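Local structure of paraflagellar rod component (Trypanosoma brucei, 2Q0X) at residues K27-M32 and Q72-S77; R39-V44 and E109-A114; G45-S50 and P186-R191. The protein is of unknown function but adopts an alpha/beta hydrolase fold and has been named a paraflagellar rod component. All coordinates share one frame; numbering follows the deposited sequence.

Overall arrangement
Along the chain the segments run 27-32, 39-44, 45-50, 72-77, 109-114 and 186-191, so the three contacts interlock rather than follow one another. Contacts 1 and 2 build neighbouring parts of the mixed sheet of an alpha/beta hydrolase fold, since strand 69-73 lies beside strand 40-44; the centres of the two contacts are about 13 Å apart. Contact 3 joins the loop at the end of strand 40-44 to the start of helix 189-193, its centre about 13 Å from that of contact 1 and 19 Å from that of contact 2. Ser77 ties contact 1 to Gln47 and Arg191. Contacts 1 and 3 also touch the second subunit, so sheet edge and loop both face the dimer partner.

Contact 1. Residues K27-M32 and Q72-S77; sequences KIPVFM and QVEVPS
Ile28 presses its CG2 methyl against CG2 of Val73 at 3.3 Å, closer than carbon atoms usually pack, and this marks the tight part of the contact. That methyl stands anti to the backbone N of Ile28, while the other branch runs on to Pro76, where CD1 comes within 3.7 Å of CG of the proline ring. One side chain thus spans the end of strand 69-73 and the 3-10 segment that begins at Pro76. Val30 meets the same Val73 methyl more loosely, CG2 to CG2 at 4.2 Å.

The other end is held by polar groups. Strand 26-33 runs antiparallel to strand 69-73 in the mixed sheet of the alpha/beta hydrolase fold, the touching parts 168° apart in direction. Phe31 N donates to Gln72 O at 2.9 Å with a nearly straight angle of 165°, and Gln72 N returns a bond of 3.0 Å to Phe31 O. Both side chains project from one face of the sheet and lie side by side, the amide plane turned 76° from the ring. NE2 of Gln72 sits at the ring edge, 3.9 Å from Phe31 CD1. A single water accepts from this NE2 and donates to Phe31 O at 2.7 Å, so this end is the looser and more polar one, whereas apolar carbons meet at the Ile28 end. OE1 of Gln72 accepts from Leu52 N.

Strand 13-21 flanks strand 26-33, its Tyr20 and Phe18 forming backbone hydrogen bonds with Ile28 and Val30. Helix 87-104 packs on Val73 through Leu97 and on Pro76 through Asp90 and Asp93.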
ATOM      1  N   LYS A  27      -5.212   5.133   7.121  1.00 29.74           N
ATOM      2  CA  LYS A  27      -5.662   6.139   6.176  1.00 28.85           C
ATOM      3  C   LYS A  27      -5.478   5.525   4.814  1.00 27.57           C
ATOM      4  O   LYS A  27      -4.553   4.733   4.613  1.00 27.35           O
ATOM      5  CB  LYS A  27      -4.815   7.397   6.230  1.00 29.09           C
ATOM      6  CG  LYS A  27      -4.653   8.008   7.575  1.00 29.76           C
ATOM      7  CD  LYS A  27      -3.728   9.221   7.439  1.00 30.32           C
ATOM      8  CE  LYS A  27      -3.651   9.997   8.729  1.00 30.48           C
ATOM      9  NZ  LYS A  27      -2.941  11.295   8.570  1.00 30.98           N
ATOM     10  N   ILE A  28      -6.359   5.905   3.895  1.00 26.24           N
ATOM     11  CA  ILE A  28      -6.387   5.371   2.547  1.00 25.31           C
ATOM     12  C   ILE A  28      -5.946   6.468   1.573  1.00 24.72           C
ATOM     13  O   ILE A  28      -6.607   7.506   1.467  1.00 24.35           O
ATOM     14  CB  ILE A  28      -7.807   4.885   2.179  1.00 25.21           C
ATOM     15  CG1 ILE A  28      -8.308   3.858   3.213  1.00 24.95           C
ATOM     16  CG2 ILE A  28      -7.815   4.299   0.796  1.00 24.79           C
ATOM     17  CD1 ILE A  28      -9.800   3.617   3.153  1.00 25.04           C
ATOM     18  N   PRO A  29      -4.807   6.262   0.894  1.00 24.02           N
ATOM     19  CA  PRO A  29      -4.371   7.162  -0.153  1.00 23.55           C
ATOM     20  C   PRO A  29      -5.163   7.082  -1.442  1.00 22.69           C
ATOM     21  O   PRO A  29      -5.526   5.994  -1.917  1.00 22.97           O
ATOM     22  CB  PRO A  29      -2.928   6.723  -0.435  1.00 23.48           C
ATOM     23  CG  PRO A  29      -2.550   5.872   0.659  1.00 24.34           C
ATOM     24  CD  PRO A  29      -3.808   5.212   1.130  1.00 24.33           C
ATOM     25  N   VAL A  30      -5.374   8.252  -2.005  1.00 21.93           N
ATOM     26  CA  VAL A  30      -6.112   8.434  -3.228  1.00 21.56           C
ATOM     27  C   VAL A  30      -5.293   9.384  -4.092  1.00 21.32           C
ATOM     28  O   VAL A  30      -4.934  10.474  -3.654  1.00 21.08           O
ATOM     29  CB  VAL A  30      -7.527   9.060  -2.974  1.00 21.27           C
ATOM     30  CG1 VAL A  30      -8.282   9.169  -4.277  1.00 20.44           C
ATOM     31  CG2 VAL A  30      -8.336   8.259  -1.919  1.00 20.22           C
ATOM     32  N   PHE A  31      -5.000   8.959  -5.305  1.00 21.44           N
ATOM     33  CA  PHE A  31      -4.273   9.778  -6.269  1.00 22.12           C
ATOM     34  C   PHE A  31      -5.211  10.157  -7.416  1.00 22.72           C
ATOM     35  O   PHE A  31      -5.678   9.287  -8.138  1.00 22.47           O
ATOM     36  CB  PHE A  31      -3.075   9.005  -6.827  1.00 21.93           C
ATOM     37  CG  PHE A  31      -2.194   9.820  -7.716  1.00 21.56           C
ATOM     38  CD1 PHE A  31      -2.096   9.539  -9.059  1.00 21.84           C
ATOM     39  CD2 PHE A  31      -1.433  10.869  -7.188  1.00 21.75           C
ATOM     40  CE1 PHE A  31      -1.267  10.304  -9.876  1.00 22.22           C
ATOM     41  CE2 PHE A  31      -0.628  11.628  -7.991  1.00 22.28           C
ATOM     42  CZ  PHE A  31      -0.538  11.344  -9.336  1.00 22.00           C
ATOM     43  N   MET A  32      -5.455  11.459  -7.578  1.00 23.80           N
ATOM     44  CA  MET A  32      -6.322  11.987  -8.633  1.00 25.00           C
ATOM     45  C   MET A  32      -5.507  12.677  -9.747  1.00 24.96           C
ATOM     46  O   MET A  32      -4.589  13.436  -9.466  1.00 24.46           O
ATOM     47  CB  MET A  32      -7.273  13.018  -8.049  1.00 25.04           C
ATOM     48  CG  MET A  32      -7.874  12.630  -6.696  1.00 26.20           C
ATOM     49  SD  MET A  32      -9.039  13.859  -6.099  1.00 27.62           S
ATOM     50  CE  MET A  32      -7.995  15.249  -5.757  1.00 26.79           C
ATOM     51  N   GLN A  72      -7.274   6.803  -8.554  1.00 23.98           N
ATOM     52  CA  GLN A  72      -6.765   5.513  -8.089  1.00 23.73           C
ATOM     53  C   GLN A  72      -6.742   5.464  -6.583  1.00 23.85           C
ATOM     54  O   GLN A  72      -6.311   6.409  -5.943  1.00 23.60           O
ATOM     55  CB  GLN A  72      -5.344   5.323  -8.584  1.00 23.31           C
ATOM     56  CG  GLN A  72      -5.241   5.206 -10.066  1.00 23.06           C
ATOM     57  CD  GLN A  72      -3.798   5.171 -10.533  1.00 22.58           C
ATOM     58  OE1 GLN A  72      -3.134   4.133 -10.458  1.00 20.62           O
ATOM     59  NE2 GLN A  72      -3.297   6.318 -10.992  1.00 22.46           N
ATOM     60  N   VAL A  73      -7.201   4.354  -6.026  1.00 24.60           N
ATOM     61  CA  VAL A  73      -7.196   4.137  -4.581  1.00 25.33           C
ATOM     62  C   VAL A  73      -6.561   2.783  -4.371  1.00 26.47           C
ATOM     63  O   VAL A  73      -6.768   1.860  -5.165  1.00 26.39           O
ATOM     64  CB  VAL A  73      -8.645   4.189  -3.956  1.00 25.33           C
ATOM     65  CG1 VAL A  73      -9.550   3.087  -4.492  1.00 24.54           C
ATOM     66  CG2 VAL A  73      -8.620   4.141  -2.405  1.00 24.50           C
ATOM     67  N   GLU A  74      -5.787   2.650  -3.301  1.00 27.98           N
ATOM     68  CA  GLU A  74      -5.315   1.330  -2.902  1.00 29.11           C
ATOM     69  C   GLU A  74      -6.299   0.690  -1.943  1.00 29.19           C
ATOM     70  O   GLU A  74      -6.622   1.263  -0.912  1.00 30.26           O
ATOM     71  CB  GLU A  74      -3.905   1.408  -2.314  1.00 29.44           C
ATOM     72  CG  GLU A  74      -2.856   1.565  -3.405  1.00 30.00           C
ATOM     73  CD  GLU A  74      -1.450   1.848  -2.868  1.00 30.16           C
ATOM     74  OE1 GLU A  74      -0.483   1.698  -3.681  1.00 28.36           O
ATOM     75  OE2 GLU A  74      -1.335   2.224  -1.650  1.00 31.12           O
ATOM     76  N   VAL A  75      -6.774  -0.493  -2.310  1.00 29.39           N
ATOM     77  CA  VAL A  75      -7.636  -1.325  -1.454  1.00 29.54           C
ATOM     78  C   VAL A  75      -7.009  -1.475  -0.068  1.00 28.71           C
ATOM     79  O   VAL A  75      -5.891  -1.948   0.033  1.00 27.91           O
ATOM     80  CB  VAL A  75      -7.817  -2.759  -2.041  1.00 29.63           C
ATOM     81  CG1 VAL A  75      -8.817  -3.547  -1.223  1.00 31.86           C
ATOM     82  CG2 VAL A  75      -8.299  -2.704  -3.414  1.00 31.79           C
ATOM     83  N   PRO A  76      -7.737  -1.081   1.003  1.00 28.18           N
ATOM     84  CA  PRO A  76      -7.209  -1.146   2.377  1.00 27.70           C
ATOM     85  C   PRO A  76      -6.732  -2.539   2.820  1.00 27.27           C
ATOM     86  O   PRO A  76      -5.765  -2.652   3.570  1.00 27.13           O
ATOM     87  CB  PRO A  76      -8.404  -0.720   3.232  1.00 27.83           C
ATOM     88  CG  PRO A  76      -9.278   0.054   2.315  1.00 28.03           C
ATOM     89  CD  PRO A  76      -9.094  -0.511   0.958  1.00 27.98           C
ATOM     90  N   SER A  77      -7.444  -3.572   2.371  1.00 26.78           N
ATOM     91  CA  SER A  77      -7.109  -4.955   2.662  1.00 26.31           C
ATOM     92  C   SER A  77      -5.845  -5.418   1.943  1.00 26.04           C
ATOM     93  O   SER A  77      -5.372  -6.515   2.197  1.00 25.95           O
ATOM     94  CB  SER A  77      -8.277  -5.875   2.283  1.00 25.95           C
ATOM     95  OG  SER A  77      -8.497  -5.827   0.888  1.00 25.71           O
TER
HETATM   96  O   HOH W   1      -5.060   8.719 -10.685  1.00 26.95           O

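Contact 2. Residues R39-V44 and E109-A114; sequences RCVLWV and EVALFA
NH1 of Arg39 is gripped by two carboxylates at the start of two parallel strands of the alpha/beta hydrolase sheet: OE1 of Glu109, at 3.1 Å in a salt bridge across the contact, and Asp295. OE1 lies close to the guanidinium plane of Arg39, whereas NH1 comes to it from above the carboxylate plane. The two side chains run alongside each other in the same direction, with Arg39 CB 3.5 Å from Glu109 CG. Asp67 holds NH2 of the arginine, while Thr136 and Arg298 take the second carboxylate oxygen, so the pair belongs to a wider charged cluster.

Strands 40-44 and 110-114 run 25° apart, and every residue from Cys40 to Val44 is paired in step with one from Val110 to Ala114. The backbone bonds alternate between the strands; the shortest joins Phe113 N to Leu42 O at 2.8 Å. Phe113 O accepts from Val44 N at 3.0 Å and is also approached by Trp43 CA at 3.1 Å in a CA-H...O contact.

Side chains divide between the two faces. Leu42 and Leu112 point the same way, their CD2 methyls 4.0 Å apart, on the face that helices 87-104 and 119-128 cover with Leu97 and Leu125. The opposite face carries Val41, Trp43, Ala111 and Phe113. Trp43 has its CG anti to the backbone N (chi1 174°), which swings the indole across to Phe113 in an edge-to-face pair with planes 65° apart, while its NE1 bonds to Thr115 OG1. The edge atom doing the touching is CD1 of Trp43, 3.8 Å above one face of the Phe113 ring and displaced toward its rim.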
ATOM      1  N   ARG A  39     -16.180  14.531 -14.059  1.00 25.54           N
ATOM      2  CA  ARG A  39     -16.532  13.140 -13.819  1.00 24.87           C
ATOM      3  C   ARG A  39     -15.243  12.343 -13.851  1.00 24.54           C
ATOM      4  O   ARG A  39     -14.258  12.806 -14.401  1.00 24.00           O
ATOM      5  CB  ARG A  39     -17.501  12.628 -14.881  1.00 24.50           C
ATOM      6  CG  ARG A  39     -17.012  12.826 -16.308  1.00 24.34           C
ATOM      7  CD  ARG A  39     -18.039  12.414 -17.314  1.00 23.63           C
ATOM      8  NE  ARG A  39     -17.519  12.462 -18.676  1.00 23.17           N
ATOM      9  CZ  ARG A  39     -18.195  12.047 -19.747  1.00 23.97           C
ATOM     10  NH1 ARG A  39     -19.424  11.561 -19.626  1.00 23.01           N
ATOM     11  NH2 ARG A  39     -17.640  12.136 -20.956  1.00 24.09           N
ATOM     12  N   CYS A  40     -15.243  11.147 -13.273  1.00 24.47           N
ATOM     13  CA  CYS A  40     -14.009  10.385 -13.165  1.00 24.54           C
ATOM     14  C   CYS A  40     -14.159   8.896 -13.407  1.00 24.44           C
ATOM     15  O   CYS A  40     -15.192   8.296 -13.108  1.00 24.26           O
ATOM     16  CB  CYS A  40     -13.348  10.617 -11.789  1.00 24.72           C
ATOM     17  SG  CYS A  40     -14.277  10.036 -10.335  1.00 26.03           S
ATOM     18  N   VAL A  41     -13.096   8.304 -13.952  1.00 24.19           N
ATOM     19  CA  VAL A  41     -12.875   6.878 -13.832  1.00 23.78           C
ATOM     20  C   VAL A  41     -12.144   6.602 -12.503  1.00 23.64           C
ATOM     21  O   VAL A  41     -11.122   7.217 -12.215  1.00 23.83           O
ATOM     22  CB  VAL A  41     -12.059   6.341 -15.007  1.00 23.89           C
ATOM     23  CG1 VAL A  41     -11.721   4.863 -14.791  1.00 23.52           C
ATOM     24  CG2 VAL A  41     -12.844   6.561 -16.308  1.00 23.51           C
ATOM     25  N   LEU A  42     -12.715   5.713 -11.686  1.00 23.37           N
ATOM     26  CA  LEU A  42     -12.149   5.318 -10.422  1.00 22.94           C
ATOM     27  C   LEU A  42     -11.711   3.865 -10.506  1.00 23.16           C
ATOM     28  O   LEU A  42     -12.535   2.959 -10.739  1.00 23.31           O
ATOM     29  CB  LEU A  42     -13.173   5.485  -9.307  1.00 23.15           C
ATOM     30  CG  LEU A  42     -12.799   4.985  -7.903  1.00 22.83           C
ATOM     31  CD1 LEU A  42     -11.491   5.607  -7.437  1.00 21.29           C
ATOM     32  CD2 LEU A  42     -13.967   5.256  -6.897  1.00 22.01           C
ATOM     33  N   TRP A  43     -10.423   3.652 -10.244  1.00 23.27           N
ATOM     34  CA  TRP A  43      -9.811   2.337 -10.308  1.00 23.29           C
ATOM     35  C   TRP A  43      -9.552   1.746  -8.911  1.00 23.39           C
ATOM     36  O   TRP A  43      -9.001   2.399  -8.043  1.00 23.78           O
ATOM     37  CB  TRP A  43      -8.497   2.392 -11.089  1.00 22.96           C
ATOM     38  CG  TRP A  43      -7.772   1.084 -11.049  1.00 22.79           C
ATOM     39  CD1 TRP A  43      -8.032  -0.019 -11.810  1.00 22.55           C
ATOM     40  CD2 TRP A  43      -6.696   0.721 -10.179  1.00 23.00           C
ATOM     41  NE1 TRP A  43      -7.186  -1.032 -11.477  1.00 22.31           N
ATOM     42  CE2 TRP A  43      -6.360  -0.608 -10.468  1.00 22.64           C
ATOM     43  CE3 TRP A  43      -5.992   1.389  -9.180  1.00 22.87           C
ATOM     44  CZ2 TRP A  43      -5.340  -1.276  -9.809  1.00 22.75           C
ATOM     45  CZ3 TRP A  43      -4.988   0.719  -8.520  1.00 23.33           C
ATOM     46  CH2 TRP A  43      -4.674  -0.600  -8.836  1.00 22.97           C
ATOM     47  N   VAL A  44      -9.941   0.491  -8.741  1.00 23.52           N
ATOM     48  CA  VAL A  44      -9.583  -0.307  -7.585  1.00 23.67           C
ATOM     49  C   VAL A  44      -9.105  -1.670  -8.111  1.00 23.31           C
ATOM     50  O   VAL A  44      -9.612  -2.193  -9.094  1.00 23.40           O
ATOM     51  CB  VAL A  44     -10.796  -0.403  -6.538  1.00 24.28           C
ATOM     52  CG1 VAL A  44     -11.922  -1.198  -7.042  1.00 23.11           C
ATOM     53  CG2 VAL A  44     -10.314  -0.939  -5.221  1.00 24.85           C
ATOM     54  N   GLU A 109     -20.311  12.140 -12.275  1.00 26.60           N
ATOM     55  CA  GLU A 109     -20.530  10.710 -12.450  1.00 26.48           C
ATOM     56  C   GLU A 109     -19.225   9.974 -12.294  1.00 25.91           C
ATOM     57  O   GLU A 109     -18.158  10.565 -12.330  1.00 25.55           O
ATOM     58  CB  GLU A 109     -21.216  10.384 -13.785  1.00 26.43           C
ATOM     59  CG  GLU A 109     -20.684  11.113 -14.970  1.00 27.08           C
ATOM     60  CD  GLU A 109     -21.313  10.674 -16.284  1.00 26.98           C
ATOM     61  OE1 GLU A 109     -21.357  11.482 -17.215  1.00 27.66           O
ATOM     62  OE2 GLU A 109     -21.732   9.518 -16.412  1.00 28.42           O
ATOM     63  N   VAL A 110     -19.339   8.675 -12.066  1.00 25.72           N
ATOM     64  CA  VAL A 110     -18.201   7.834 -11.784  1.00 24.80           C
ATOM     65  C   VAL A 110     -18.340   6.597 -12.650  1.00 25.14           C
ATOM     66  O   VAL A 110     -19.371   5.903 -12.605  1.00 24.33           O
ATOM     67  CB  VAL A 110     -18.134   7.436 -10.300  1.00 24.82           C
ATOM     68  CG1 VAL A 110     -17.025   6.363 -10.063  1.00 24.45           C
ATOM     69  CG2 VAL A 110     -17.910   8.669  -9.404  1.00 23.16           C
ATOM     70  N   ALA A 111     -17.296   6.353 -13.454  1.00 25.12           N
ATOM     71  CA  ALA A 111     -17.086   5.083 -14.119  1.00 25.30           C
ATOM     72  C   ALA A 111     -16.201   4.217 -13.210  1.00 25.54           C
ATOM     73  O   ALA A 111     -15.033   4.540 -12.972  1.00 25.05           O
ATOM     74  CB  ALA A 111     -16.431   5.309 -15.493  1.00 25.17           C
ATOM     75  N   LEU A 112     -16.760   3.133 -12.673  1.00 26.01           N
ATOM     76  CA  LEU A 112     -15.990   2.235 -11.804  1.00 26.17           C
ATOM     77  C   LEU A 112     -15.194   1.237 -12.639  1.00 25.79           C
ATOM     78  O   LEU A 112     -15.759   0.537 -13.470  1.00 26.06           O
ATOM     79  CB  LEU A 112     -16.895   1.461 -10.837  1.00 26.83           C
ATOM     80  CG  LEU A 112     -17.049   1.928  -9.384  1.00 28.18           C
ATOM     81  CD1 LEU A 112     -17.895   0.921  -8.575  1.00 28.38           C
ATOM     82  CD2 LEU A 112     -15.710   2.130  -8.726  1.00 27.11           C
ATOM     83  N   PHE A 113     -13.888   1.164 -12.372  1.00 25.00           N
ATOM     84  CA  PHE A 113     -12.958   0.348 -13.109  1.00 24.44           C
ATOM     85  C   PHE A 113     -12.226  -0.557 -12.101  1.00 23.92           C
ATOM     86  O   PHE A 113     -11.543  -0.079 -11.205  1.00 23.70           O
ATOM     87  CB  PHE A 113     -12.011   1.299 -13.859  1.00 24.46           C
ATOM     88  CG  PHE A 113     -10.912   0.635 -14.652  1.00 23.74           C
ATOM     89  CD1 PHE A 113      -9.759   1.347 -14.932  1.00 23.64           C
ATOM     90  CD2 PHE A 113     -11.028  -0.665 -15.144  1.00 24.64           C
ATOM     91  CE1 PHE A 113      -8.711   0.776 -15.654  1.00 23.75           C
ATOM     92  CE2 PHE A 113      -9.998  -1.245 -15.885  1.00 23.71           C
ATOM     93  CZ  PHE A 113      -8.839  -0.521 -16.137  1.00 24.34           C
ATOM     94  N   ALA A 114     -12.412  -1.865 -12.221  1.00 23.58           N
ATOM     95  CA  ALA A 114     -11.719  -2.801 -11.340  1.00 23.35           C
ATOM     96  C   ALA A 114     -10.936  -3.783 -12.151  1.00 23.20           C
ATOM     97  O   ALA A 114     -11.386  -4.226 -13.196  1.00 22.86           O
ATOM     98  CB  ALA A 114     -12.679  -3.542 -10.426  1.00 23.23           C
TER

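Contact 3. Residues G45-S50 and P186-R191; sequences GGQTES and PITPAR
Gln47 reaches out of its loop at about a right angle to Thr188 and grips it with both ends of its amide. NE2 donates to Thr188 OG1 at 3.1 Å, almost straight at 171° and with the hydroxyl oxygen in the amide plane; OE1 accepts from Thr188 N at 3.2 Å, that donor standing somewhat out of the plane. A water donates both to Gln47 OE1 and to Pro186 O, the latter at 2.6 Å.

Arg191 slides past Gln47 in the opposite direction, its chain bent at chi2 (-73°) and again at chi3. The bends lay CG against the amide, 3.4 Å from Gln47 NE2, and bring NH1 back toward Gln47 CG at 3.5 Å. The amide and guanidinium planes are 42° apart, so the two groups do not stack. A water in the guanidinium plane accepts from Arg191 NH1 at 2.7 Å and donates to Gly45 O. Asp90 forms a salt bridge with that NH1, and Gln120 OE1 accepts a hydrogen bond from NH2.

Thr48 crosses Pro186 at about a right angle and touches it with a methyl, CG2 to CB at 3.5 Å. Beside them a further water joins Thr48 OG1, at 2.7 Å, to Pro186 O.

Thr188 is the N-cap of helix 189-193, its hydroxyl accepting weakly from Arg191 N, so Gln47 binds the very residue that caps the helix. In alpha/beta hydrolases the loop after this strand often helps shape the oxyanion hole, though no such role is established here. NE2 serves Thr188 OG1 and Ser77 O while OE1 accepts from Thr188 N and a water; the buried amide is thus supplied at both ends, and its flip is probably disfavoured.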
ATOM      1  N   GLY A  45      -8.109  -2.228  -7.464  1.00 23.00           N
ATOM      2  CA  GLY A  45      -7.468  -3.436  -7.952  1.00 22.93           C
ATOM      3  C   GLY A  45      -7.384  -4.530  -6.926  1.00 22.91           C
ATOM      4  O   GLY A  45      -8.055  -4.503  -5.871  1.00 22.47           O
ATOM      5  N   GLY A  46      -6.548  -5.506  -7.263  1.00 22.75           N
ATOM      6  CA  GLY A  46      -6.224  -6.572  -6.384  1.00 22.88           C
ATOM      7  C   GLY A  46      -5.422  -6.092  -5.189  1.00 23.11           C
ATOM      8  O   GLY A  46      -4.910  -4.966  -5.155  1.00 22.95           O
ATOM      9  N   GLN A  47      -5.298  -6.978  -4.218  1.00 23.23           N
ATOM     10  CA  GLN A  47      -4.618  -6.656  -2.970  1.00 23.63           C
ATOM     11  C   GLN A  47      -3.120  -6.417  -3.154  1.00 24.26           C
ATOM     12  O   GLN A  47      -2.536  -5.653  -2.399  1.00 24.57           O
ATOM     13  CB  GLN A  47      -4.860  -7.746  -1.933  1.00 23.27           C
ATOM     14  CG  GLN A  47      -6.256  -7.743  -1.355  1.00 22.66           C
ATOM     15  CD  GLN A  47      -6.522  -8.947  -0.453  1.00 22.80           C
ATOM     16  OE1 GLN A  47      -6.746 -10.060  -0.933  1.00 21.44           O
ATOM     17  NE2 GLN A  47      -6.521  -8.722   0.854  1.00 20.71           N
ATOM     18  N   THR A  48      -2.529  -7.046  -4.170  1.00 24.87           N
ATOM     19  CA  THR A  48      -1.123  -6.892  -4.493  1.00 25.45           C
ATOM     20  C   THR A  48      -0.881  -5.919  -5.630  1.00 26.01           C
ATOM     21  O   THR A  48       0.233  -5.830  -6.139  1.00 26.63           O
ATOM     22  CB  THR A  48      -0.476  -8.253  -4.868  1.00 25.61           C
ATOM     23  OG1 THR A  48      -1.072  -8.761  -6.067  1.00 25.40           O
ATOM     24  CG2 THR A  48      -0.661  -9.263  -3.738  1.00 25.40           C
ATOM     25  N   GLU A  49      -1.913  -5.201  -6.047  1.00 26.35           N
ATOM     26  CA  GLU A  49      -1.781  -4.168  -7.055  1.00 26.70           C
ATOM     27  C   GLU A  49      -1.613  -2.805  -6.373  1.00 26.75           C
ATOM     28  O   GLU A  49      -2.387  -2.440  -5.486  1.00 27.72           O
ATOM     29  CB  GLU A  49      -2.989  -4.163  -8.005  1.00 26.59           C
ATOM     30  CG  GLU A  49      -2.999  -5.370  -8.938  1.00 27.16           C
ATOM     31  CD  GLU A  49      -4.137  -5.346  -9.965  1.00 27.40           C
ATOM     32  OE1 GLU A  49      -5.304  -5.118  -9.590  1.00 27.80           O
ATOM     33  OE2 GLU A  49      -3.865  -5.592 -11.163  1.00 29.30           O
ATOM     34  N   SER A  50      -0.604  -2.067  -6.821  1.00 26.26           N
ATOM     35  CA  SER A  50      -0.255  -0.755  -6.306  1.00 25.95           C
ATOM     36  C   SER A  50      -0.887   0.345  -7.127  1.00 25.12           C
ATOM     37  O   SER A  50      -1.389   0.101  -8.228  1.00 25.01           O
ATOM     38  CB  SER A  50       1.280  -0.595  -6.393  1.00 26.21           C
ATOM     39  OG  SER A  50       1.736  -0.452  -7.766  1.00 27.33           O
ATOM     40  N   PRO A 186      -2.957 -13.859  -5.723  1.00 39.22           N
ATOM     41  CA  PRO A 186      -2.769 -13.577  -4.295  1.00 39.10           C
ATOM     42  C   PRO A 186      -3.979 -12.946  -3.602  1.00 39.23           C
ATOM     43  O   PRO A 186      -4.540 -11.954  -4.082  1.00 39.34           O
ATOM     44  CB  PRO A 186      -1.562 -12.638  -4.270  1.00 39.13           C
ATOM     45  CG  PRO A 186      -0.867 -12.859  -5.548  1.00 39.22           C
ATOM     46  CD  PRO A 186      -1.939 -13.182  -6.547  1.00 39.06           C
ATOM     47  N   ILE A 187      -4.378 -13.538  -2.482  1.00 39.44           N
ATOM     48  CA  ILE A 187      -5.616 -13.173  -1.802  1.00 39.58           C
ATOM     49  C   ILE A 187      -5.580 -13.639  -0.345  1.00 39.69           C
ATOM     50  O   ILE A 187      -5.033 -14.716  -0.039  1.00 39.80           O
ATOM     51  CB  ILE A 187      -6.848 -13.782  -2.537  1.00 39.70           C
ATOM     52  CG1 ILE A 187      -8.166 -13.266  -1.944  1.00 39.74           C
ATOM     53  CG2 ILE A 187      -6.801 -15.322  -2.510  1.00 39.72           C
ATOM     54  CD1 ILE A 187      -9.362 -13.397  -2.883  1.00 39.40           C
ATOM     55  N   THR A 188      -6.138 -12.831   0.555  1.00 39.63           N
ATOM     56  CA  THR A 188      -6.184 -13.206   1.961  1.00 39.52           C
ATOM     57  C   THR A 188      -7.398 -14.094   2.210  1.00 39.53           C
ATOM     58  O   THR A 188      -8.412 -13.954   1.531  1.00 39.56           O
ATOM     59  CB  THR A 188      -6.199 -11.978   2.915  1.00 39.53           C
ATOM     60  OG1 THR A 188      -7.341 -11.156   2.654  1.00 39.56           O
ATOM     61  CG2 THR A 188      -4.940 -11.163   2.772  1.00 39.35           C
ATOM     62  N   PRO A 189      -7.286 -15.049   3.153  1.00 39.50           N
ATOM     63  CA  PRO A 189      -8.478 -15.817   3.539  1.00 39.70           C
ATOM     64  C   PRO A 189      -9.676 -14.927   3.907  1.00 39.69           C
ATOM     65  O   PRO A 189     -10.806 -15.242   3.530  1.00 39.72           O
ATOM     66  CB  PRO A 189      -8.002 -16.647   4.736  1.00 39.72           C
ATOM     67  CG  PRO A 189      -6.514 -16.784   4.541  1.00 39.53           C
ATOM     68  CD  PRO A 189      -6.075 -15.501   3.860  1.00 39.43           C
ATOM     69  N   ALA A 190      -9.419 -13.822   4.603  1.00 39.72           N
ATOM     70  CA  ALA A 190     -10.475 -12.902   5.008  1.00 39.78           C
ATOM     71  C   ALA A 190     -11.229 -12.332   3.818  1.00 39.89           C
ATOM     72  O   ALA A 190     -12.414 -12.083   3.915  1.00 40.25           O
ATOM     73  CB  ALA A 190      -9.917 -11.780   5.862  1.00 39.64           C
ATOM     74  N   ARG A 191     -10.552 -12.108   2.698  1.00 39.99           N
ATOM     75  CA  ARG A 191     -11.238 -11.636   1.493  1.00 40.06           C
ATOM     76  C   ARG A 191     -12.114 -12.732   0.858  1.00 39.99           C
ATOM     77  O   ARG A 191     -13.189 -12.449   0.353  1.00 40.07           O
ATOM     78  CB  ARG A 191     -10.243 -11.037   0.485  1.00 39.93           C
ATOM     79  CG  ARG A 191      -9.848  -9.599   0.822  1.00 39.64           C
ATOM     80  CD  ARG A 191     -10.987  -8.600   0.534  1.00 39.83           C
ATOM     81  NE  ARG A 191     -11.399  -8.601  -0.878  1.00 39.32           N
ATOM     82  CZ  ARG A 191     -10.799  -7.920  -1.855  1.00 39.33           C
ATOM     83  NH1 ARG A 191      -9.742  -7.148  -1.614  1.00 39.72           N
ATOM     84  NH2 ARG A 191     -11.247  -8.015  -3.100  1.00 39.19           N
TER
HETATM   85  O   HOH W   2      -8.832  -6.567  -4.129  1.00 35.31           O
HETATM   86  O   HOH W   3      -6.467 -10.196  -3.686  1.00 33.64           O
HETATM   87  O   HOH W   4      -3.592  -9.540  -5.684  1.00 41.50           O